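PDB 2QNT: uncharacterized protein Atu1872 from Agrobacterium tumefaciens, which is of unknown function but belongs to the glyoxalase/bleomycin resistance protein/dioxygenase family, whose members typically fold as paired βαβββ modules. Local coordinates for residues E36-G39 and S40-L43; H82-V85 and D86-F89; F114-P117 and D118-I122. All coordinates share one frame; numbering follows the deposited sequence. Where two conformers were deposited one is given.

How the interactions relate
Coming from the N terminus, the chain meets the three contacts in series, with none nesting in or crossing another. Interaction 1 is the hairpin turn between strands 34-37 and 41-44, at the edge of the first four-stranded sheet. In interaction 2 the chain leaves strand 76-82 and starts helix 85-92. Interaction 3 closes the hairpin of strands 110-115 and 121-126, the two inner strands of the second sheet. The last two are about 7 Å apart at their nearest atoms, and both touch the second subunit. Between nearest atoms, interaction 1 stands about 11 Å from interaction 3 and about 17 Å from interaction 2.

Interaction 1. Residues E36-G39 and S40-L43; sequences EDFG and SFVL
E36 and L43 face each other as an antiparallel hydrogen-bonded pair and satisfy one another's backbone. L43 N gives to E36 O at 2.9 Å, nearly in line with the carbonyl. In return E36 N reaches L43 O at 3.2 Å, a longer bond tilted out of the carbonyl plane. One step toward the turn D37 and V42 form a non-hydrogen-bonded pair, and beyond them F38 N donates to F41 O at 2.9 Å, meeting that oxygen head-on with a C=O...N angle of 179°. This is a tight beta hairpin, joining strands 34-37 and 41-44 of the glyoxalase-type fold, with G39 and S40 at its tip.

The carboxylate of D37 serves two partners. With CG anti to the backbone N (chi1 -175°), OD1 accepts from G39 N at 2.9 Å, closing an Asx turn that ties the carboxylate to the start of the bend, while V42 CG2 rests against the same oxygen. OD2 takes a salt bridge from K23 on helix 19-29. G39 has a positive phi of 104°, a backbone conformation that glycine readily adopts.

Beside the strands, the rings of F38 and F41 lie side by side and point the same way. Their planes are near parallel but slid apart, with centroids 5.7 Å apart and little overlap, and the closest approach is F38 CD1 to F41 CD1 at 3.6 Å. The methyl L43 CD1 meets the edge of the F38 ring at its CE1. Main-chain bonds and one aspartate thus take up the polar groups that shape the turn, and through K23 the same aspartate ties the hairpin to helix 19-29, while the aromatic pair adds dispersion contact with little ring overlap.

Interaction 2. Residues H82-V85 and D86-F89; sequences HADV and DAAF
D84 swings its CG anti to the backbone N (chi1 -174°), which carries the carboxylate forward over the first turn of helix 85-92 and brings OD1 to the backbone of A87. H82 does likewise (chi1 -162°), which brings one face of its imidazole against the methyl of A88. A87 N donates to D84 OD1 at 3.1 Å, fairly straight at the hydrogen, although it meets the oxygen from above the carboxylate plane. The other oxygen, D84 OD2, lies against A87 CB at 3.4 Å.

D84 is therefore the N-cap of the helix, and its main chain already belongs to the helical ladder: A88 N reaches D84 O at 2.9 Å, followed by F89 N to V85 O. The chain passes here from strand 76-82 into helix 85-92, the β-to-α step of a glyoxalase-type βαβββ topology. On the sheet side, V85 packs on strands 98-104, 110-115 and 121-126, and the ring of F89 meets F112 edge-to-face.

The imidazole of H82 is held from two directions. In its plane, ND1 accepts from D84 N at 2.9 Å. Over one face sits A88 CB, 3.8 Å from the centroid of the H82 ring, in a CH-pi contact. The backbone of H82 also pairs with a strand of the second subunit, so the sheet runs on across the interface.

D84 OD1 and D86 OD2 lie 4.2 Å apart. One water donates to D84 OD1 at 2.9 Å; its very short approach to D86 OD2 is less certain. The helix N terminus would be expected to ease their mutual repulsion, and D86 OD1 has a salt bridge to R110.

Interaction 3. Residues F114-P117 and D118-I122; sequences FYDP and DGHAI
F114 and I122 run antiparallel as a hydrogen-bonded pair, exchanging F114 N to I122 O (2.9 Å) and I122 N to F114 O. Y115 and A121 form the non-hydrogen-bonded pair next to it. D116 N then donates to H120 O, and a type I turn spans D116 to G119, closed by G119 N on D116 O. With G119 at a phi of 91°, this is the 3:5 hairpin with a G1 bulge, linking the last two strands of the glyoxalase-type fold.

D116 staples the turn from within. Its CG sits between the backbone N and the carbonyl carbon (chi1 88°), which turns the carboxylate back over the turn, where OD1 accepts from D118 N at 2.8 Å and H120 N at 3.0 Å, from opposite faces of the carboxylate plane. The first closes an Asx turn. Y26 bonds OD2, and H120 NE2 is bound to F15 O, fixing the imidazole beside the carboxylate. Y115 points its hydroxyl at W61 of the second subunit, which bonds it.

On the face with F114, I122 leans over the phenyl ring. In the conformer modelled here, one of two, I122 CB lies 4.0 Å from the F114 centroid in a CH-pi contact.

Interaction 1. Residues E36-G39 and S40-L43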
loop_
_atom_site.group_PDB
_atom_site.type_symbol
_atom_site.label_atom_id
_atom_site.label_comp_id
_atom_site.label_asym_id
_atom_site.label_seq_id
_atom_site.Cartn_x
_atom_site.Cartn_y
_atom_site.Cartn_z
ATOM N N GLU A 36 15.724 6.557 0.845
ATOM C CA GLU A 36 15.935 7.820 1.533
ATOM C C GLU A 36 15.180 7.870 2.850
ATOM O O GLU A 36 14.077 7.354 2.992
ATOM C CB GLU A 36 15.591 9.009 0.635
ATOM C CG GLU A 36 16.248 10.295 1.108
ATOM C CD GLU A 36 16.070 11.456 0.148
ATOM O OE1 GLU A 36 15.423 11.268 -0.904
ATOM O OE2 GLU A 36 16.603 12.543 0.450
ATOM N N ASP A 37 15.819 8.467 3.838
ATOM C CA ASP A 37 15.332 8.544 5.199
ATOM C C ASP A 37 15.186 10.027 5.478
ATOM O O ASP A 37 16.171 10.749 5.491
ATOM C CB ASP A 37 16.311 7.861 6.168
ATOM C CG ASP A 37 15.802 7.808 7.605
ATOM O OD1 ASP A 37 14.902 8.577 7.987
ATOM O OD2 ASP A 37 16.343 6.991 8.379
ATOM N N PHE A 38 13.948 10.479 5.653
ATOM C CA PHE A 38 13.673 11.877 5.946
ATOM C C PHE A 38 13.415 12.133 7.438
ATOM O O PHE A 38 13.219 13.282 7.839
ATOM C CB PHE A 38 12.425 12.329 5.194
ATOM C CG PHE A 38 12.533 12.288 3.703
ATOM C CD1 PHE A 38 12.141 11.164 2.986
ATOM C CD2 PHE A 38 12.978 13.408 3.004
ATOM C CE1 PHE A 38 12.221 11.175 1.592
ATOM C CE2 PHE A 38 13.074 13.383 1.615
ATOM C CZ PHE A 38 12.672 12.269 0.928
ATOM N N GLY A 39 13.485 11.095 8.260
ATOM C CA GLY A 39 13.144 11.195 9.668
ATOM C C GLY A 39 11.776 10.575 9.886
ATOM O O GLY A 39 11.665 9.416 10.244
ATOM N N SER A 40 10.724 11.353 9.648
ATOM C CA SER A 40 9.349 10.882 9.880
ATOM C C SER A 40 8.829 10.017 8.735
ATOM O O SER A 40 7.738 9.475 8.835
ATOM C CB SER A 40 8.383 12.057 10.100
ATOM O OG SER A 40 8.209 12.843 8.930
ATOM N N PHE A 41 9.592 9.926 7.652
ATOM C CA PHE A 41 9.173 9.221 6.422
ATOM C C PHE A 41 10.379 8.500 5.908
ATOM O O PHE A 41 11.453 9.073 5.829
ATOM C CB PHE A 41 8.683 10.277 5.411
ATOM C CG PHE A 41 8.219 9.757 4.047
ATOM C CD1 PHE A 41 8.676 10.356 2.858
ATOM C CD2 PHE A 41 7.315 8.716 3.937
ATOM C CE1 PHE A 41 8.226 9.899 1.621
ATOM C CE2 PHE A 41 6.848 8.299 2.701
ATOM C CZ PHE A 41 7.307 8.862 1.539
ATOM N N VAL A 42 10.204 7.239 5.543
ATOM C CA VAL A 42 11.272 6.434 5.013
ATOM C C VAL A 42 10.812 5.774 3.718
ATOM O O VAL A 42 9.766 5.139 3.672
ATOM C CB VAL A 42 11.735 5.343 6.045
ATOM C CG1 VAL A 42 12.883 4.501 5.464
ATOM C CG2 VAL A 42 12.155 5.967 7.383
ATOM N N LEU A 43 11.602 5.964 2.663
ATOM C CA LEU A 43 11.401 5.304 1.382
ATOM C C LEU A 43 12.372 4.150 1.273
ATOM O O LEU A 43 13.585 4.332 1.490
ATOM C CB LEU A 43 11.714 6.236 0.234
ATOM C CG LEU A 43 10.866 7.446 0.014
ATOM C CD1 LEU A 43 11.410 8.246 -1.132
ATOM C CD2 LEU A 43 9.457 7.009 -0.290
#

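Interaction 2. Residues H82-V85 and D86-F89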
loop_
_atom_site.group_PDB
_atom_site.type_symbol
_atom_site.label_atom_id
_atom_site.label_comp_id
_atom_site.label_asym_id
_atom_site.label_seq_id
_atom_site.Cartn_x
_atom_site.Cartn_y
_atom_site.Cartn_z
ATOM N N HIS A 82 10.176 -13.055 -2.204
ATOM C CA HIS A 82 11.573 -13.329 -1.907
ATOM C C HIS A 82 12.028 -14.465 -2.802
ATOM O O HIS A 82 11.314 -15.441 -2.998
ATOM C CB HIS A 82 11.755 -13.697 -0.442
ATOM C CG HIS A 82 13.157 -13.587 0.073
ATOM N ND1 HIS A 82 14.142 -14.506 -0.232
ATOM C CD2 HIS A 82 13.723 -12.695 0.921
ATOM C CE1 HIS A 82 15.255 -14.168 0.398
ATOM N NE2 HIS A 82 15.031 -13.067 1.095
ATOM N N ALA A 83 13.259 -14.344 -3.270
ATOM C CA ALA A 83 13.883 -15.367 -4.084
ATOM C C ALA A 83 14.012 -16.741 -3.432
ATOM O O ALA A 83 14.060 -17.772 -4.123
ATOM C CB ALA A 83 15.277 -14.879 -4.532
ATOM N N ASP A 84 14.177 -16.747 -2.114
ATOM C CA ASP A 84 14.327 -17.949 -1.329
ATOM C C ASP A 84 13.410 -17.856 -0.106
ATOM O O ASP A 84 13.825 -17.463 0.992
ATOM C CB ASP A 84 15.783 -18.127 -0.893
ATOM C CG ASP A 84 16.024 -19.455 -0.193
ATOM O OD1 ASP A 84 15.056 -20.156 0.165
ATOM O OD2 ASP A 84 17.218 -19.808 -0.011
ATOM N N VAL A 85 12.151 -18.212 -0.321
ATOM C CA VAL A 85 11.141 -18.057 0.700
ATOM C C VAL A 85 11.448 -18.918 1.924
ATOM O O VAL A 85 11.111 -18.536 3.030
ATOM C CB VAL A 85 9.710 -18.318 0.159
ATOM C CG1 VAL A 85 9.419 -19.795 -0.012
ATOM C CG2 VAL A 85 8.669 -17.640 1.075
ATOM N N ASP A 86 12.110 -20.051 1.738
ATOM C CA ASP A 86 12.502 -20.873 2.886
ATOM C C ASP A 86 13.516 -20.177 3.788
ATOM O O ASP A 86 13.386 -20.229 5.003
ATOM C CB ASP A 86 13.058 -22.208 2.418
ATOM C CG ASP A 86 12.022 -23.008 1.676
ATOM O OD1 ASP A 86 11.068 -23.451 2.317
ATOM O OD2 ASP A 86 12.158 -23.183 0.446
ATOM N N ALA A 87 14.523 -19.559 3.184
ATOM C CA ALA A 87 15.520 -18.797 3.940
ATOM C C ALA A 87 14.854 -17.603 4.605
ATOM O O ALA A 87 15.144 -17.313 5.768
ATOM C CB ALA A 87 16.683 -18.338 3.045
ATOM N N ALA A 88 13.977 -16.897 3.883
ATOM C CA ALA A 88 13.276 -15.754 4.450
ATOM C C ALA A 88 12.485 -16.183 5.675
ATOM O O ALA A 88 12.455 -15.470 6.680
ATOM C CB ALA A 88 12.319 -15.079 3.414
ATOM N N PHE A 89 11.771 -17.305 5.567
ATOM C CA PHE A 89 10.957 -17.767 6.688
ATOM C C PHE A 89 11.831 -18.090 7.906
ATOM O O PHE A 89 11.516 -17.705 9.046
ATOM C CB PHE A 89 10.156 -18.998 6.263
ATOM C CG PHE A 89 9.241 -19.515 7.321
ATOM C CD1 PHE A 89 8.133 -18.785 7.711
ATOM C CD2 PHE A 89 9.448 -20.748 7.896
ATOM C CE1 PHE A 89 7.289 -19.252 8.703
ATOM C CE2 PHE A 89 8.580 -21.228 8.866
ATOM C CZ PHE A 89 7.527 -20.465 9.288
HETATM O O HOH W 1 12.916 -21.504 -1.177
#

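Interaction 3. Residues F114-P117 and D118-I122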
loop_
_atom_site.group_PDB
_atom_site.type_symbol
_atom_site.label_atom_id
_atom_site.label_comp_id
_atom_site.label_asym_id
_atom_site.label_seq_id
_atom_site.Cartn_x
_atom_site.Cartn_y
_atom_site.Cartn_z
ATOM N N PHE A 114 2.176 -12.485 8.330
ATOM C CA PHE A 114 2.547 -12.058 9.662
ATOM C C PHE A 114 2.239 -10.602 9.835
ATOM O O PHE A 114 1.879 -9.910 8.894
ATOM C CB PHE A 114 4.024 -12.340 9.942
ATOM C CG PHE A 114 4.969 -11.739 8.944
ATOM C CD1 PHE A 114 5.583 -10.519 9.190
ATOM C CD2 PHE A 114 5.290 -12.399 7.782
ATOM C CE1 PHE A 114 6.453 -9.973 8.288
ATOM C CE2 PHE A 114 6.174 -11.836 6.875
ATOM C CZ PHE A 114 6.753 -10.617 7.149
ATOM N N TYR A 115 2.419 -10.110 11.048
ATOM C CA TYR A 115 2.176 -8.705 11.358
ATOM C C TYR A 115 3.470 -7.920 11.448
ATOM O O TYR A 115 4.483 -8.439 11.935
ATOM C CB TYR A 115 1.475 -8.568 12.704
ATOM C CG TYR A 115 0.113 -9.197 12.738
ATOM C CD1 TYR A 115 -0.947 -8.669 12.017
ATOM C CD2 TYR A 115 -0.105 -10.365 13.443
ATOM C CE1 TYR A 115 -2.210 -9.270 12.051
ATOM C CE2 TYR A 115 -1.337 -10.972 13.471
ATOM C CZ TYR A 115 -2.391 -10.418 12.771
ATOM O OH TYR A 115 -3.632 -11.023 12.797
ATOM N N ASP A 116 3.432 -6.674 11.004
ATOM C CA ASP A 116 4.503 -5.726 11.321
ATOM C C ASP A 116 4.319 -5.176 12.734
ATOM O O ASP A 116 3.358 -5.533 13.408
ATOM C CB ASP A 116 4.677 -4.697 10.206
ATOM C CG ASP A 116 3.828 -3.486 10.334
ATOM O OD1 ASP A 116 2.933 -3.411 11.208
ATOM O OD2 ASP A 116 4.069 -2.515 9.560
ATOM N N PRO A 117 5.267 -4.373 13.227
ATOM C CA PRO A 117 5.174 -3.879 14.588
ATOM C C PRO A 117 3.899 -3.094 14.907
ATOM O O PRO A 117 3.542 -2.984 16.079
ATOM C CB PRO A 117 6.414 -2.990 14.717
ATOM C CG PRO A 117 7.400 -3.670 13.799
ATOM C CD PRO A 117 6.562 -4.027 12.604
ATOM N N ASP A 118 3.214 -2.550 13.910
ATOM C CA ASP A 118 1.996 -1.773 14.108
ATOM C C ASP A 118 0.757 -2.619 13.853
ATOM O O ASP A 118 -0.372 -2.110 14.001
ATOM C CB ASP A 118 1.992 -0.543 13.201
ATOM C CG ASP A 118 2.996 0.468 13.641
ATOM O OD1 ASP A 118 2.619 1.362 14.432
ATOM O OD2 ASP A 118 4.171 0.337 13.244
ATOM N N GLY A 119 0.935 -3.887 13.496
ATOM C CA GLY A 119 -0.184 -4.745 13.195
ATOM C C GLY A 119 -0.635 -4.780 11.757
ATOM O O GLY A 119 -1.638 -5.425 11.456
ATOM N N HIS A 120 0.095 -4.137 10.846
ATOM C CA HIS A 120 -0.271 -4.232 9.443
ATOM C C HIS A 120 0.010 -5.652 8.964
ATOM O O HIS A 120 0.995 -6.265 9.408
ATOM C CB HIS A 120 0.532 -3.248 8.568
ATOM C CG HIS A 120 0.270 -1.814 8.872
ATOM N ND1 HIS A 120 -0.974 -1.226 8.701
ATOM C CD2 HIS A 120 1.095 -0.840 9.321
ATOM C CE1 HIS A 120 -0.879 0.051 9.020
ATOM N NE2 HIS A 120 0.364 0.312 9.402
ATOM N N ALA A 121 -0.806 -6.194 8.066
ATOM C CA ALA A 121 -0.670 -7.548 7.583
ATOM C C ALA A 121 0.303 -7.582 6.423
ATOM O O ALA A 121 0.168 -6.815 5.449
ATOM C CB ALA A 121 -2.041 -8.102 7.180
ATOM N N ILE A 122 1.282 -8.479 6.527
ATOM C CA ILE A 122 2.307 -8.701 5.511
ATOM C C ILE A 122 2.322 -10.135 5.018
ATOM O O ILE A 122 2.222 -11.081 5.803
ATOM C CB ILE A 122 3.723 -8.432 6.059
ATOM C CG1 ILE A 122 3.918 -6.946 6.346
ATOM C CG2 ILE A 122 4.785 -8.904 5.063
ATOM C CD1 ILE A 122 5.135 -6.663 7.179
HETATM O O HOH W 2 5.581 -0.989 11.382
#